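Side-chain contacts in sucrose 6(F)-phosphate phosphorylase (Thermoanaerobacterium thermosaccharolyticum DSM 571, PDB 6S9V), which belongs to the alpha-amylase-like enzymes, carrying their TIM-barrel catalytic domain together with a smaller antiparallel beta domain: residues M145-R149 with T150-S154; I220-C224 with F225-P229. All coordinates share one frame; numbering follows the deposited sequence.

Followed from the N terminus, the chain leaves helix 139-142 and enters contact 1, where residues 145-154 fold back on themselves and run into the first strand of the two-stranded hairpin 153-157/164-168. Contact 2 comes later, in the loop that leaves barrel strand 207-210 and runs to helix 230-244. Each closes a short local turn, so the two stand in series, neither nested nor crossed. They nevertheless meet in space: F146 N probably hydrogen-bonds to S223 O (2.9 Å), and M145 packs on I220. The example illustrates how local turns can join a hairpin excursion to a barrel loop; Y215 touches R148 and F225, and a sulfate bound by R148 lies about 5 Å from the F225 side chain.

Contact 1: residues M145-R149 with T150-S154; sequences MFLRR and TLPYS. With SO4 (sulfate ion), chain D.
R149 turns its guanidinium forward onto the chain that follows it, and NH1 donates to L151 O at 2.7 Å, although the N-H points somewhat off the oxygen (135°). The same nitrogen makes a weak bond to Y153 O, 3.1 Å from NH1 and lying at the guanidinium edge, so one NH1 bridges two carbonyls two residues apart. A bend at chi3 (-76°) curls the chain back over this turn. The other nitrogens reach further into the chain: NE to G172 O, NH2 to T174 O and in a salt bridge to D175. S154 OG, obliquely placed beside the guanidinium, bonds instead with T169 and S177. R148 faces the other way. Its NE and NH2 grip sulfate O2 as a fork (3.0 and 2.9 Å), and H358 and Y215 also bind this ion, probably from the crystallisation liquor. The apolar part of the contact is L147 CD2 on P152 CG at 3.7 Å, the two side chains meeting at a slant, with I142 touching both. The chemistry implies a division of labour between neighbouring arginines: R149 ties the turn to residues 172-175 through several bonds, while R148, steadied by L147 O and the F146 ring, is placed where it can bind an anion.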
ATOM      1  N   MET A 145      -0.502  -3.440  24.459  1.00 41.27           N
ATOM      2  CA  MET A 145      -0.947  -3.517  23.079  1.00 40.22           C
ATOM      3  C   MET A 145      -0.326  -2.417  22.234  1.00 37.67           C
ATOM      4  O   MET A 145      -0.003  -1.331  22.722  1.00 37.16           O
ATOM      5  CB  MET A 145      -2.470  -3.420  23.005  1.00 39.48           C
ATOM      6  CG  MET A 145      -3.182  -4.549  23.719  1.00 37.99           C
ATOM      7  SD  MET A 145      -4.971  -4.358  23.688  1.00 35.29           S
ATOM      8  CE  MET A 145      -5.436  -5.762  24.704  1.00 34.02           C
ATOM      9  N   PHE A 146      -0.170  -2.715  20.947  1.00 35.65           N
ATOM     10  CA  PHE A 146       0.241  -1.736  19.944  1.00 35.89           C
ATOM     11  C   PHE A 146      -0.993  -0.938  19.552  1.00 34.89           C
ATOM     12  O   PHE A 146      -1.757  -1.331  18.669  1.00 34.32           O
ATOM     13  CB  PHE A 146       0.896  -2.444  18.759  1.00 37.24           C
ATOM     14  CG  PHE A 146       1.349  -1.521  17.656  1.00 39.11           C
ATOM     15  CD1 PHE A 146       2.082  -0.377  17.928  1.00 43.40           C
ATOM     16  CD2 PHE A 146       1.111  -1.854  16.333  1.00 37.77           C
ATOM     17  CE1 PHE A 146       2.505   0.456  16.901  1.00 44.10           C
ATOM     18  CE2 PHE A 146       1.545  -1.034  15.300  1.00 38.86           C
ATOM     19  CZ  PHE A 146       2.243   0.118  15.583  1.00 41.05           C
ATOM     20  N   LEU A 147      -1.170   0.210  20.196  1.00 34.82           N
ATOM     21  CA  LEU A 147      -2.375   1.005  20.046  1.00 31.48           C
ATOM     22  C   LEU A 147      -2.233   1.941  18.856  1.00 33.08           C
ATOM     23  O   LEU A 147      -1.165   2.510  18.621  1.00 32.98           O
ATOM     24  CB  LEU A 147      -2.636   1.814  21.315  1.00 28.70           C
ATOM     25  CG  LEU A 147      -2.917   1.002  22.579  1.00 32.18           C
ATOM     26  CD1 LEU A 147      -3.140   1.921  23.769  1.00 33.92           C
ATOM     27  CD2 LEU A 147      -4.122   0.091  22.369  1.00 34.81           C
ATOM     28  N   ARG A 148      -3.318   2.077  18.095  1.00 33.55           N
ATOM     29  CA  ARG A 148      -3.387   3.001  16.973  1.00 32.74           C
ATOM     30  C   ARG A 148      -4.379   4.124  17.227  1.00 32.51           C
ATOM     31  O   ARG A 148      -4.649   4.921  16.320  1.00 32.36           O
ATOM     32  CB  ARG A 148      -3.761   2.249  15.694  1.00 30.55           C
ATOM     33  CG  ARG A 148      -3.029   0.930  15.515  1.00 32.13           C
ATOM     34  CD  ARG A 148      -1.512   1.074  15.568  1.00 36.68           C
ATOM     35  NE  ARG A 148      -0.995   1.904  14.483  1.00 39.87           N
ATOM     36  CZ  ARG A 148      -0.301   3.029  14.646  1.00 45.42           C
ATOM     37  NH1 ARG A 148      -0.010   3.485  15.861  1.00 45.87           N
ATOM     38  NH2 ARG A 148       0.119   3.698  13.581  1.00 49.13           N
ATOM     39  N   ARG A 149      -4.971   4.157  18.417  1.00 31.47           N
ATOM     40  CA  ARG A 149      -5.779   5.265  18.906  1.00 34.47           C
ATOM     41  C   ARG A 149      -5.756   5.161  20.426  1.00 34.22           C
ATOM     42  O   ARG A 149      -5.253   4.184  20.987  1.00 33.13           O
ATOM     43  CB  ARG A 149      -7.199   5.231  18.339  1.00 37.44           C
ATOM     44  CG  ARG A 149      -8.077   4.152  18.920  1.00 36.75           C
ATOM     45  CD  ARG A 149      -9.236   3.794  17.989  1.00 31.54           C
ATOM     46  NE  ARG A 149     -10.315   4.776  17.992  1.00 30.73           N
ATOM     47  CZ  ARG A 149     -11.294   4.827  18.892  1.00 29.81           C
ATOM     48  NH1 ARG A 149     -11.339   3.963  19.896  1.00 27.55           N
ATOM     49  NH2 ARG A 149     -12.239   5.747  18.781  1.00 31.56           N
ATOM     50  N   THR A 150      -6.290   6.187  21.092  1.00 34.33           N
ATOM     51  CA  THR A 150      -6.122   6.286  22.538  1.00 34.49           C
ATOM     52  C   THR A 150      -6.599   5.025  23.251  1.00 33.84           C
ATOM     53  O   THR A 150      -5.929   4.518  24.157  1.00 35.29           O
ATOM     54  CB  THR A 150      -6.866   7.513  23.069  1.00 34.85           C
ATOM     55  OG1 THR A 150      -6.430   8.676  22.358  1.00 36.35           O
ATOM     56  CG2 THR A 150      -6.586   7.690  24.536  1.00 34.95           C
ATOM     57  N   LEU A 151      -7.773   4.526  22.877  1.00 32.02           N
ATOM     58  CA  LEU A 151      -8.288   3.272  23.403  1.00 31.07           C
ATOM     59  C   LEU A 151      -8.685   2.378  22.239  1.00 28.05           C
ATOM     60  O   LEU A 151      -9.295   2.858  21.276  1.00 26.96           O
ATOM     61  CB  LEU A 151      -9.498   3.494  24.314  1.00 32.06           C
ATOM     62  CG  LEU A 151      -9.233   4.234  25.627  1.00 33.07           C
ATOM     63  CD1 LEU A 151     -10.554   4.527  26.329  1.00 34.06           C
ATOM     64  CD2 LEU A 151      -8.309   3.425  26.522  1.00 33.82           C
ATOM     65  N   PRO A 152      -8.379   1.071  22.305  1.00 28.52           N
ATOM     66  CA  PRO A 152      -8.670   0.194  21.164  1.00 27.92           C
ATOM     67  C   PRO A 152     -10.100  -0.324  21.146  1.00 29.75           C
ATOM     68  O   PRO A 152     -10.361  -1.395  20.593  1.00 27.48           O
ATOM     69  CB  PRO A 152      -7.669  -0.954  21.352  1.00 25.44           C
ATOM     70  CG  PRO A 152      -7.552  -1.066  22.856  1.00 27.86           C
ATOM     71  CD  PRO A 152      -7.644   0.359  23.373  1.00 30.45           C
ATOM     72  N   TYR A 153     -11.030   0.428  21.728  1.00 30.03           N
ATOM     73  CA  TYR A 153     -12.431   0.038  21.741  1.00 27.34           C
ATOM     74  C   TYR A 153     -13.294   1.290  21.797  1.00 26.51           C
ATOM     75  O   TYR A 153     -12.817   2.395  22.078  1.00 25.71           O
ATOM     76  CB  TYR A 153     -12.756  -0.905  22.911  1.00 26.12           C
ATOM     77  CG  TYR A 153     -12.317  -0.396  24.259  1.00 29.33           C
ATOM     78  CD1 TYR A 153     -13.086   0.518  24.960  1.00 31.73           C
ATOM     79  CD2 TYR A 153     -11.138  -0.841  24.833  1.00 32.05           C
ATOM     80  CE1 TYR A 153     -12.684   0.987  26.196  1.00 35.30           C
ATOM     81  CE2 TYR A 153     -10.729  -0.383  26.066  1.00 35.61           C
ATOM     82  CZ  TYR A 153     -11.506   0.529  26.743  1.00 37.82           C
ATOM     83  OH  TYR A 153     -11.097   0.991  27.972  1.00 41.64           O
ATOM     84  N   SER A 154     -14.580   1.093  21.520  1.00 25.90           N
ATOM     85  CA  SER A 154     -15.564   2.161  21.490  1.00 26.20           C
ATOM     86  C   SER A 154     -16.838   1.672  22.166  1.00 27.24           C
ATOM     87  O   SER A 154     -17.145   0.475  22.153  1.00 26.86           O
ATOM     88  CB  SER A 154     -15.878   2.608  20.054  1.00 23.19           C
ATOM     89  OG  SER A 154     -14.749   3.195  19.427  1.00 22.12           O
TER
HETATM   90  S   SO4 D 602      -0.533   1.101  10.385  1.00 37.86           S
HETATM   91  O1  SO4 D 602       0.022  -0.164  10.882  1.00 36.30           O
HETATM   92  O2  SO4 D 602      -0.922   1.967  11.492  1.00 39.93           O
HETATM   93  O3  SO4 D 602       0.485   1.761   9.576  1.00 32.39           O
HETATM   94  O4  SO4 D 602      -1.720   0.842   9.579  1.00 42.58           O

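Contact 2: residues I220-C224 with F225-P229; sequences IGTSC and FFVEP
F225, C224 and V227 carry this turn, which begins with an ST turn at T222 and lies in the loop after the fourth strand of the TIM barrel, 207-210. C224 takes a left-handed backbone conformation (phi 62°) that swings the chain round, and its amide is held by the threonine two residues earlier: C224 N donates to T222 OG1 at 3.0 Å. The threonine hydroxyl in turn bonds to K219 O, so it links the turn to the residues just before it. One step along, F225 N repeats the same spacing by donating to S223 OG at 3.2 Å, with an N-H...O angle of 147°. A water reinforces this grip on F225, donating to F225 O (2.7 Å) while also bonding to S223 OG, so that the serine oxygen serves both ends of the phenylalanine backbone. With CG opposite the backbone N (chi1 -176°), the F225 ring is carried away from the turn to meet Y215 edge-to-face, and its nearest atom comes within about 5 Å of the bound sulfate, whose partners include that tyrosine. V227 completes the contact. Its CG1 stands anti to the backbone N and packing falls to the other methyl, CG2, which meets C224 CA at 3.6 Å. The T222 and V227 side chains cross at about a right angle, a contact made where V227 CG2 touches T222 OG1 at 3.5 Å.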
ATOM      1  N   ILE A 220      -5.060 -11.353  24.643  1.00 40.16           N
ATOM      2  CA  ILE A 220      -4.659 -10.657  25.857  1.00 42.28           C
ATOM      3  C   ILE A 220      -3.270 -11.130  26.260  1.00 40.95           C
ATOM      4  O   ILE A 220      -2.958 -12.326  26.209  1.00 39.97           O
ATOM      5  CB  ILE A 220      -5.673 -10.893  26.986  1.00 46.04           C
ATOM      6  CG1 ILE A 220      -7.037 -10.304  26.619  1.00 45.18           C
ATOM      7  CG2 ILE A 220      -5.172 -10.282  28.291  1.00 48.10           C
ATOM      8  CD1 ILE A 220      -6.998  -8.851  26.199  1.00 42.92           C
ATOM      9  N   GLY A 221      -2.430 -10.187  26.672  1.00 40.90           N
ATOM     10  CA  GLY A 221      -1.056 -10.476  27.011  1.00 40.56           C
ATOM     11  C   GLY A 221      -0.069 -10.264  25.887  1.00 38.78           C
ATOM     12  O   GLY A 221       1.146 -10.269  26.141  1.00 37.41           O
ATOM     13  N   THR A 222      -0.542 -10.062  24.659  1.00 37.43           N
ATOM     14  CA  THR A 222       0.314  -9.791  23.516  1.00 34.90           C
ATOM     15  C   THR A 222       0.110  -8.353  23.056  1.00 35.36           C
ATOM     16  O   THR A 222      -0.783  -7.641  23.534  1.00 36.28           O
ATOM     17  CB  THR A 222       0.015 -10.740  22.350  1.00 32.81           C
ATOM     18  OG1 THR A 222      -1.187 -10.319  21.687  1.00 35.24           O
ATOM     19  CG2 THR A 222      -0.168 -12.163  22.829  1.00 33.38           C
ATOM     20  N   SER A 223       0.930  -7.942  22.083  1.00 33.90           N
ATOM     21  CA  SER A 223       0.767  -6.632  21.464  1.00 31.95           C
ATOM     22  C   SER A 223      -0.493  -6.549  20.619  1.00 29.08           C
ATOM     23  O   SER A 223      -0.918  -5.446  20.261  1.00 31.16           O
ATOM     24  CB  SER A 223       1.974  -6.311  20.577  1.00 35.13           C
ATOM     25  OG  SER A 223       2.033  -7.212  19.487  1.00 33.97           O
ATOM     26  N   CYS A 224      -1.089  -7.691  20.284  1.00 28.05           N
ATOM     27  CA  CYS A 224      -2.198  -7.765  19.339  1.00 28.25           C
ATOM     28  C   CYS A 224      -1.787  -7.271  17.958  1.00 29.23           C
ATOM     29  O   CYS A 224      -2.621  -6.770  17.195  1.00 29.11           O
ATOM     30  CB  CYS A 224      -3.409  -6.990  19.850  1.00 28.58           C
ATOM     31  SG  CYS A 224      -4.032  -7.672  21.402  1.00 30.55           S
ATOM     32  N   PHE A 225      -0.504  -7.411  17.621  1.00 30.43           N
ATOM     33  CA  PHE A 225      -0.035  -7.153  16.264  1.00 27.47           C
ATOM     34  C   PHE A 225       0.785  -8.341  15.784  1.00 27.52           C
ATOM     35  O   PHE A 225       1.759  -8.744  16.435  1.00 28.73           O
ATOM     36  CB  PHE A 225       0.800  -5.869  16.153  1.00 26.31           C
ATOM     37  CG  PHE A 225       1.204  -5.550  14.742  1.00 25.55           C
ATOM     38  CD1 PHE A 225       0.285  -5.010  13.852  1.00 24.97           C
ATOM     39  CD2 PHE A 225       2.488  -5.809  14.296  1.00 28.44           C
ATOM     40  CE1 PHE A 225       0.648  -4.733  12.540  1.00 26.52           C
ATOM     41  CE2 PHE A 225       2.851  -5.532  12.988  1.00 27.93           C
ATOM     42  CZ  PHE A 225       1.937  -4.996  12.117  1.00 26.77           C
ATOM     43  N   PHE A 226       0.397  -8.872  14.633  1.00 28.46           N
ATOM     44  CA  PHE A 226       0.981 -10.068  14.040  1.00 31.15           C
ATOM     45  C   PHE A 226       1.218 -11.151  15.092  1.00 30.45           C
ATOM     46  O   PHE A 226       2.334 -11.626  15.308  1.00 29.37           O
ATOM     47  CB  PHE A 226       2.270  -9.729  13.299  1.00 30.15           C
ATOM     48  CG  PHE A 226       2.563 -10.671  12.178  1.00 28.26           C
ATOM     49  CD1 PHE A 226       1.990 -10.476  10.938  1.00 27.55           C
ATOM     50  CD2 PHE A 226       3.374 -11.772  12.378  1.00 29.98           C
ATOM     51  CE1 PHE A 226       2.230 -11.355   9.906  1.00 27.50           C
ATOM     52  CE2 PHE A 226       3.622 -12.650  11.350  1.00 30.42           C
ATOM     53  CZ  PHE A 226       3.045 -12.436  10.109  1.00 28.08           C
ATOM     54  N   VAL A 227       0.127 -11.544  15.745  1.00 27.85           N
ATOM     55  CA  VAL A 227       0.185 -12.537  16.815  1.00 29.30           C
ATOM     56  C   VAL A 227       0.355 -13.910  16.172  1.00 30.69           C
ATOM     57  O   VAL A 227      -0.537 -14.389  15.467  1.00 28.23           O
ATOM     58  CB  VAL A 227      -1.068 -12.496  17.698  1.00 30.65           C
ATOM     59  CG1 VAL A 227      -0.963 -13.550  18.811  1.00 33.71           C
ATOM     60  CG2 VAL A 227      -1.278 -11.112  18.292  1.00 30.33           C
ATOM     61  N   GLU A 228       1.529 -14.551  16.410  1.00 35.05           N
ATOM     62  CA  GLU A 228       1.849 -15.873  15.893  1.00 37.41           C
ATOM     63  C   GLU A 228       1.614 -16.937  16.960  1.00 40.28           C
ATOM     64  O   GLU A 228       1.826 -16.686  18.149  1.00 42.58           O
ATOM     65  CB  GLU A 228       3.305 -15.935  15.425  1.00 37.06           C
ATOM     66  CG  GLU A 228       3.615 -14.951  14.311  1.00 37.64           C
ATOM     67  CD  GLU A 228       5.075 -14.971  13.899  1.00 41.54           C
ATOM     68  OE1 GLU A 228       5.492 -15.936  13.227  1.00 43.12           O
ATOM     69  OE2 GLU A 228       5.803 -14.022  14.252  1.00 43.19           O
ATOM     70  N   PRO A 229       1.192 -18.153  16.576  1.00 38.63           N
ATOM     71  CA  PRO A 229       0.976 -18.643  15.208  1.00 36.71           C
ATOM     72  C   PRO A 229      -0.423 -18.385  14.650  1.00 35.60           C
ATOM     73  O   PRO A 229      -0.691 -18.721  13.496  1.00 31.58           O
ATOM     74  CB  PRO A 229       1.217 -20.148  15.355  1.00 37.69           C
ATOM     75  CG  PRO A 229       0.702 -20.445  16.726  1.00 39.06           C
ATOM     76  CD  PRO A 229       1.023 -19.231  17.571  1.00 39.55           C
TER
HETATM   77  O   HOH W   1       2.614 -10.219  18.577  1.00 42.50           O